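PDB 6QGL: VP5 from Halorubrum pleomorphic virus 6, which is a viral envelope protein that probably mediates fusion of the virus membrane with that of its haloarchaeal host. Local coordinates for residues Pro359-Gly370 with Leu417-Ala427. Sequence-based numbering, arbitrary orientation.
Sequences PWDAINSGVDGG and LETTITNVDSA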
ATOM      1  N   PRO A 359     -11.067 -23.576  -4.807  1.00 84.95           N
ATOM      2  CA  PRO A 359     -10.870 -24.721  -5.710  1.00 84.28           C
ATOM      3  C   PRO A 359      -9.928 -24.426  -6.873  1.00 87.41           C
ATOM      4  O   PRO A 359      -9.944 -23.324  -7.429  1.00 87.81           O
ATOM      5  CB  PRO A 359     -12.291 -25.044  -6.204  1.00 87.24           C
ATOM      6  CG  PRO A 359     -13.216 -24.071  -5.501  1.00 92.66           C
ATOM      7  CD  PRO A 359     -12.368 -22.929  -5.055  1.00 87.78           C
ATOM      8  N   TRP A 360      -9.110 -25.425  -7.239  1.00 82.45           N
ATOM      9  CA  TRP A 360      -8.161 -25.341  -8.344  1.00 82.18           C
ATOM     10  C   TRP A 360      -8.633 -26.253  -9.484  1.00 85.71           C
ATOM     11  O   TRP A 360      -8.277 -27.434  -9.532  1.00 84.55           O
ATOM     12  CB  TRP A 360      -6.739 -25.694  -7.873  1.00 79.93           C
ATOM     13  CG  TRP A 360      -5.702 -25.434  -8.919  1.00 81.43           C
ATOM     14  CD1 TRP A 360      -5.210 -26.325  -9.826  1.00 84.59           C
ATOM     15  CD2 TRP A 360      -5.096 -24.173  -9.224  1.00 82.35           C
ATOM     16  NE1 TRP A 360      -4.311 -25.704 -10.660  1.00 85.16           N
ATOM     17  CE2 TRP A 360      -4.216 -24.383 -10.309  1.00 87.10           C
ATOM     18  CE3 TRP A 360      -5.195 -22.886  -8.674  1.00 83.78           C
ATOM     19  CZ2 TRP A 360      -3.437 -23.354 -10.852  1.00 87.71           C
ATOM     20  CZ3 TRP A 360      -4.425 -21.867  -9.214  1.00 86.35           C
ATOM     21  CH2 TRP A 360      -3.558 -22.105 -10.289  1.00 88.01           C
ATOM     22  N   ASP A 361      -9.463 -25.701 -10.383  1.00 82.90           N
ATOM     23  CA  ASP A 361     -10.041 -26.428 -11.516  1.00 83.17           C
ATOM     24  C   ASP A 361      -9.114 -26.511 -12.739  1.00 86.38           C
ATOM     25  O   ASP A 361      -9.341 -27.352 -13.613  1.00 86.66           O
ATOM     26  CB  ASP A 361     -11.416 -25.840 -11.902  1.00 86.67           C
ATOM     27  CG  ASP A 361     -12.446 -25.781 -10.781  1.00 96.50           C
ATOM     28  OD1 ASP A 361     -12.426 -26.674  -9.902  1.00 95.96           O
ATOM     29  OD2 ASP A 361     -13.281 -24.854 -10.793  1.00103.38           O
ATOM     30  N   ALA A 362      -8.071 -25.654 -12.795  1.00 81.82           N
ATOM     31  CA  ALA A 362      -7.104 -25.607 -13.899  1.00 82.05           C
ATOM     32  C   ALA A 362      -5.988 -26.661 -13.723  1.00 82.92           C
ATOM     33  O   ALA A 362      -4.816 -26.317 -13.551  1.00 82.51           O
ATOM     34  CB  ALA A 362      -6.521 -24.202 -14.018  1.00 83.84           C
ATOM     35  N   ILE A 363      -6.374 -27.949 -13.776  1.00 77.21           N
ATOM     36  CA  ILE A 363      -5.481 -29.099 -13.595  1.00 75.05           C
ATOM     37  C   ILE A 363      -5.802 -30.235 -14.584  1.00 78.17           C
ATOM     38  O   ILE A 363      -6.976 -30.514 -14.844  1.00 77.92           O
ATOM     39  CB  ILE A 363      -5.495 -29.561 -12.096  1.00 75.93           C
ATOM     40  CG1 ILE A 363      -4.381 -30.594 -11.792  1.00 74.94           C
ATOM     41  CG2 ILE A 363      -6.886 -30.059 -11.635  1.00 76.07           C
ATOM     42  CD1 ILE A 363      -4.005 -30.716 -10.332  1.00 78.12           C
ATOM     43  N   ASN A 364      -4.753 -30.877 -15.135  1.00 74.24           N
ATOM     44  CA  ASN A 364      -4.894 -32.013 -16.050  1.00 74.00           C
ATOM     45  C   ASN A 364      -5.280 -33.254 -15.258  1.00 75.11           C
ATOM     46  O   ASN A 364      -4.810 -33.430 -14.131  1.00 73.07           O
ATOM     47  CB  ASN A 364      -3.597 -32.271 -16.818  1.00 74.92           C
ATOM     48  CG  ASN A 364      -3.331 -31.323 -17.963  1.00 97.79           C
ATOM     49  OD1 ASN A 364      -4.078 -30.371 -18.223  1.00 91.35           O
ATOM     50  ND2 ASN A 364      -2.247 -31.574 -18.679  1.00 91.23           N
ATOM     51  N   SER A 365      -6.135 -34.110 -15.848  1.00 71.12           N
ATOM     52  CA  SER A 365      -6.621 -35.335 -15.216  1.00 68.88           C
ATOM     53  C   SER A 365      -5.513 -36.369 -15.008  1.00 69.78           C
ATOM     54  O   SER A 365      -5.373 -36.889 -13.909  1.00 67.52           O
ATOM     55  CB  SER A 365      -7.773 -35.938 -16.019  1.00 73.54           C
ATOM     56  OG  SER A 365      -8.367 -37.036 -15.346  1.00 81.34           O
ATOM     57  N   GLY A 366      -4.729 -36.633 -16.045  1.00 66.15           N
ATOM     58  CA  GLY A 366      -3.665 -37.627 -16.001  1.00 64.56           C
ATOM     59  C   GLY A 366      -2.480 -37.326 -15.106  1.00 66.82           C
ATOM     60  O   GLY A 366      -1.960 -36.206 -15.100  1.00 67.56           O
ATOM     61  N   VAL A 367      -2.052 -38.344 -14.342  1.00 60.95           N
ATOM     62  CA  VAL A 367      -0.853 -38.323 -13.506  1.00 59.87           C
ATOM     63  C   VAL A 367       0.039 -39.388 -14.155  1.00 64.55           C
ATOM     64  O   VAL A 367      -0.114 -40.587 -13.906  1.00 63.02           O
ATOM     65  CB  VAL A 367      -1.109 -38.534 -11.984  1.00 61.80           C
ATOM     66  CG1 VAL A 367       0.199 -38.560 -11.203  1.00 61.35           C
ATOM     67  CG2 VAL A 367      -2.014 -37.443 -11.427  1.00 61.72           C
ATOM     68  N   ASP A 368       0.876 -38.937 -15.102  1.00 63.25           N
ATOM     69  CA  ASP A 368       1.761 -39.792 -15.890  1.00 63.76           C
ATOM     70  C   ASP A 368       3.142 -39.855 -15.250  1.00 67.64           C
ATOM     71  O   ASP A 368       3.794 -38.818 -15.090  1.00 68.51           O
ATOM     72  CB  ASP A 368       1.827 -39.304 -17.355  1.00 68.04           C
ATOM     73  CG  ASP A 368       0.471 -39.102 -18.025  1.00 80.90           C
ATOM     74  OD1 ASP A 368      -0.327 -40.071 -18.066  1.00 80.49           O
ATOM     75  OD2 ASP A 368       0.215 -37.980 -18.519  1.00 89.34           O
ATOM     76  N   GLY A 369       3.539 -41.062 -14.833  1.00 62.73           N
ATOM     77  CA  GLY A 369       4.808 -41.338 -14.161  1.00 62.70           C
ATOM     78  C   GLY A 369       5.085 -40.447 -12.966  1.00 67.38           C
ATOM     79  O   GLY A 369       6.220 -40.001 -12.777  1.00 68.68           O
ATOM     80  N   GLY A 370       4.032 -40.155 -12.198  1.00 62.60           N
ATOM     81  CA  GLY A 370       4.078 -39.290 -11.024  1.00 61.94           C
ATOM     82  C   GLY A 370       4.008 -37.804 -11.309  1.00 66.53           C
ATOM     83  O   GLY A 370       3.993 -37.009 -10.369  1.00 66.35           O
ATOM     84  N   LEU A 417       3.544 -39.899  -3.793  1.00 65.15           N
ATOM     85  CA  LEU A 417       2.415 -40.809  -4.037  1.00 63.01           C
ATOM     86  C   LEU A 417       2.824 -42.275  -4.037  1.00 65.62           C
ATOM     87  O   LEU A 417       3.935 -42.602  -4.455  1.00 65.93           O
ATOM     88  CB  LEU A 417       1.718 -40.484  -5.374  1.00 62.53           C
ATOM     89  CG  LEU A 417       1.108 -39.090  -5.556  1.00 67.36           C
ATOM     90  CD1 LEU A 417       0.831 -38.815  -7.020  1.00 67.66           C
ATOM     91  CD2 LEU A 417      -0.165 -38.919  -4.739  1.00 68.85           C
ATOM     92  N   GLU A 418       1.909 -43.162  -3.594  1.00 60.58           N
ATOM     93  CA  GLU A 418       2.105 -44.614  -3.596  1.00 59.45           C
ATOM     94  C   GLU A 418       1.830 -45.142  -5.002  1.00 62.28           C
ATOM     95  O   GLU A 418       2.536 -46.039  -5.468  1.00 62.31           O
ATOM     96  CB  GLU A 418       1.192 -45.306  -2.575  1.00 60.56           C
ATOM     97  CG  GLU A 418       1.708 -45.249  -1.147  1.00 72.60           C
ATOM     98  CD  GLU A 418       1.011 -46.141  -0.134  1.00 89.97           C
ATOM     99  OE1 GLU A 418       0.222 -47.025  -0.543  1.00 81.73           O
ATOM    100  OE2 GLU A 418       1.268 -45.961   1.078  1.00 83.58           O
ATOM    101  N   THR A 419       0.795 -44.592  -5.672  1.00 57.30           N
ATOM    102  CA  THR A 419       0.451 -44.941  -7.048  1.00 56.02           C
ATOM    103  C   THR A 419       0.756 -43.710  -7.889  1.00 59.05           C
ATOM    104  O   THR A 419       0.113 -42.669  -7.728  1.00 58.75           O
ATOM    105  CB  THR A 419      -0.983 -45.498  -7.195  1.00 64.74           C
ATOM    106  OG1 THR A 419      -1.926 -44.433  -7.150  1.00 68.33           O
ATOM    107  CG2 THR A 419      -1.325 -46.534  -6.146  1.00 61.77           C
ATOM    108  N   THR A 420       1.814 -43.812  -8.704  1.00 55.13           N
ATOM    109  CA  THR A 420       2.309 -42.739  -9.573  1.00 55.49           C
ATOM    110  C   THR A 420       1.425 -42.554 -10.803  1.00 57.78           C
ATOM    111  O   THR A 420       1.221 -41.424 -11.232  1.00 58.49           O
ATOM    112  CB  THR A 420       3.766 -42.989  -9.955  1.00 63.51           C
ATOM    113  OG1 THR A 420       3.877 -44.313 -10.472  1.00 63.17           O
ATOM    114  CG2 THR A 420       4.711 -42.817  -8.781  1.00 62.12           C
ATOM    115  N   ILE A 421       0.906 -43.655 -11.366  1.00 51.92           N
ATOM    116  CA  ILE A 421       0.030 -43.616 -12.539  1.00 51.40           C
ATOM    117  C   ILE A 421      -1.415 -43.659 -12.047  1.00 53.37           C
ATOM    118  O   ILE A 421      -1.890 -44.713 -11.613  1.00 51.74           O
ATOM    119  CB  ILE A 421       0.374 -44.739 -13.560  1.00 54.12           C
ATOM    120  CG1 ILE A 421       1.871 -44.691 -13.944  1.00 55.01           C
ATOM    121  CG2 ILE A 421      -0.530 -44.652 -14.803  1.00 55.84           C
ATOM    122  CD1 ILE A 421       2.425 -45.920 -14.579  1.00 60.49           C
ATOM    123  N   THR A 422      -2.094 -42.499 -12.084  1.00 50.12           N
ATOM    124  CA  THR A 422      -3.471 -42.312 -11.610  1.00 49.72           C
ATOM    125  C   THR A 422      -4.095 -41.076 -12.290  1.00 55.58           C
ATOM    126  O   THR A 422      -3.504 -40.536 -13.233  1.00 55.81           O
ATOM    127  CB  THR A 422      -3.502 -42.266 -10.049  1.00 54.12           C
ATOM    128  OG1 THR A 422      -4.849 -42.310  -9.577  1.00 54.35           O
ATOM    129  CG2 THR A 422      -2.775 -41.059  -9.476  1.00 52.35           C
ATOM    130  N   ASN A 423      -5.292 -40.653 -11.826  1.00 53.19           N
ATOM    131  CA  ASN A 423      -6.002 -39.480 -12.337  1.00 54.69           C
ATOM    132  C   ASN A 423      -6.371 -38.565 -11.180  1.00 59.45           C
ATOM    133  O   ASN A 423      -6.635 -39.051 -10.089  1.00 58.14           O
ATOM    134  CB  ASN A 423      -7.240 -39.877 -13.154  1.00 55.82           C
ATOM    135  CG  ASN A 423      -6.924 -40.690 -14.385  1.00 75.34           C
ATOM    136  OD1 ASN A 423      -6.938 -40.191 -15.512  1.00 71.72           O
ATOM    137  ND2 ASN A 423      -6.629 -41.965 -14.196  1.00 65.05           N
ATOM    138  N   VAL A 424      -6.318 -37.249 -11.394  1.00 57.92           N
ATOM    139  CA  VAL A 424      -6.662 -36.245 -10.385  1.00 58.30           C
ATOM    140  C   VAL A 424      -8.179 -36.302 -10.153  1.00 64.15           C
ATOM    141  O   VAL A 424      -8.953 -36.249 -11.111  1.00 64.65           O
ATOM    142  CB  VAL A 424      -6.173 -34.818 -10.788  1.00 63.05           C
ATOM    143  CG1 VAL A 424      -6.594 -33.766  -9.764  1.00 63.02           C
ATOM    144  CG2 VAL A 424      -4.661 -34.784 -10.990  1.00 62.69           C
ATOM    145  N   ASP A 425      -8.590 -36.460  -8.886  1.00 61.70           N
ATOM    146  CA  ASP A 425      -9.995 -36.496  -8.479  1.00 62.93           C
ATOM    147  C   ASP A 425     -10.492 -35.055  -8.318  1.00 69.32           C
ATOM    148  O   ASP A 425     -11.552 -34.699  -8.837  1.00 70.18           O
ATOM    149  CB  ASP A 425     -10.150 -37.274  -7.156  1.00 64.13           C
ATOM    150  CG  ASP A 425     -11.590 -37.502  -6.734  1.00 75.06           C
ATOM    151  OD1 ASP A 425     -12.267 -38.344  -7.364  1.00 75.91           O
ATOM    152  OD2 ASP A 425     -12.034 -36.848  -5.766  1.00 81.79           O
ATOM    153  N   SER A 426      -9.701 -34.233  -7.606  1.00 66.45           N
ATOM    154  CA  SER A 426      -9.948 -32.823  -7.320  1.00 67.51           C
ATOM    155  C   SER A 426      -8.658 -32.170  -6.833  1.00 72.38           C
ATOM    156  O   SER A 426      -7.722 -32.869  -6.432  1.00 70.96           O
ATOM    157  CB  SER A 426     -11.040 -32.669  -6.261  1.00 71.26           C
ATOM    158  OG  SER A 426     -10.745 -33.405  -5.085  1.00 78.41           O
ATOM    159  N   ALA A 427      -8.611 -30.827  -6.874  1.00 70.86           N
ATOM    160  CA  ALA A 427      -7.482 -30.024  -6.409  1.00 70.94           C
ATOM    161  C   ALA A 427      -7.982 -28.713  -5.827  1.00 76.85           C
ATOM    162  O   ALA A 427      -8.945 -28.137  -6.339  1.00 77.48           O
ATOM    163  CB  ALA A 427      -6.510 -29.754  -7.548  1.00 71.98           C
TER
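The Trp360 ring meets Ala427 CB at its edge, near the ring plane, while Ala362 CB sits 4.1 Å above one face, toward the rim; Tyr379 adds an edge-to-face contact. The two segments form an interrupted antiparallel pairing in an outlying β-sheet domain: strand 422-431 is joined near Trp360 and again at 366-367, and the chain between leaves the strand through an inverse gamma turn centred on Ala362. Trp360 N donates to Ala427 O (2.9 Å), coming from above the carbonyl plane. Between the two paired parts Ile363 makes apolar contacts: with CG1 anti to the backbone N (chi1 -169°), CD1 is carried to 3.9 Å from Ala427 CB and meets Val424 CG1 tip to tip. Val386 touches both Ile363 and Val424. Pairing resumes where Val424 N donates to Ser365 O (2.7 Å), in the carbonyl plane. Gly366 and Asn423 then make a non-hydrogen-bonded pair, Val367 and Thr422 a hydrogen-bonded one: Val367 N donates to Thr422 O (2.9 Å), and the return bond, Thr422 N to Val367 O, is weak. The side chains of Val367 and Val424 cross at about a right angle, CG2 to CG2 3.8 Å, and Val367 CG1 lies 4.2 Å from Leu417 CD1. Gly369 and Gly370, both with positive phi, curl the chain back, and Gly370 N reaches Thr420 O (3.2 Å) from 58° above the carbonyl plane.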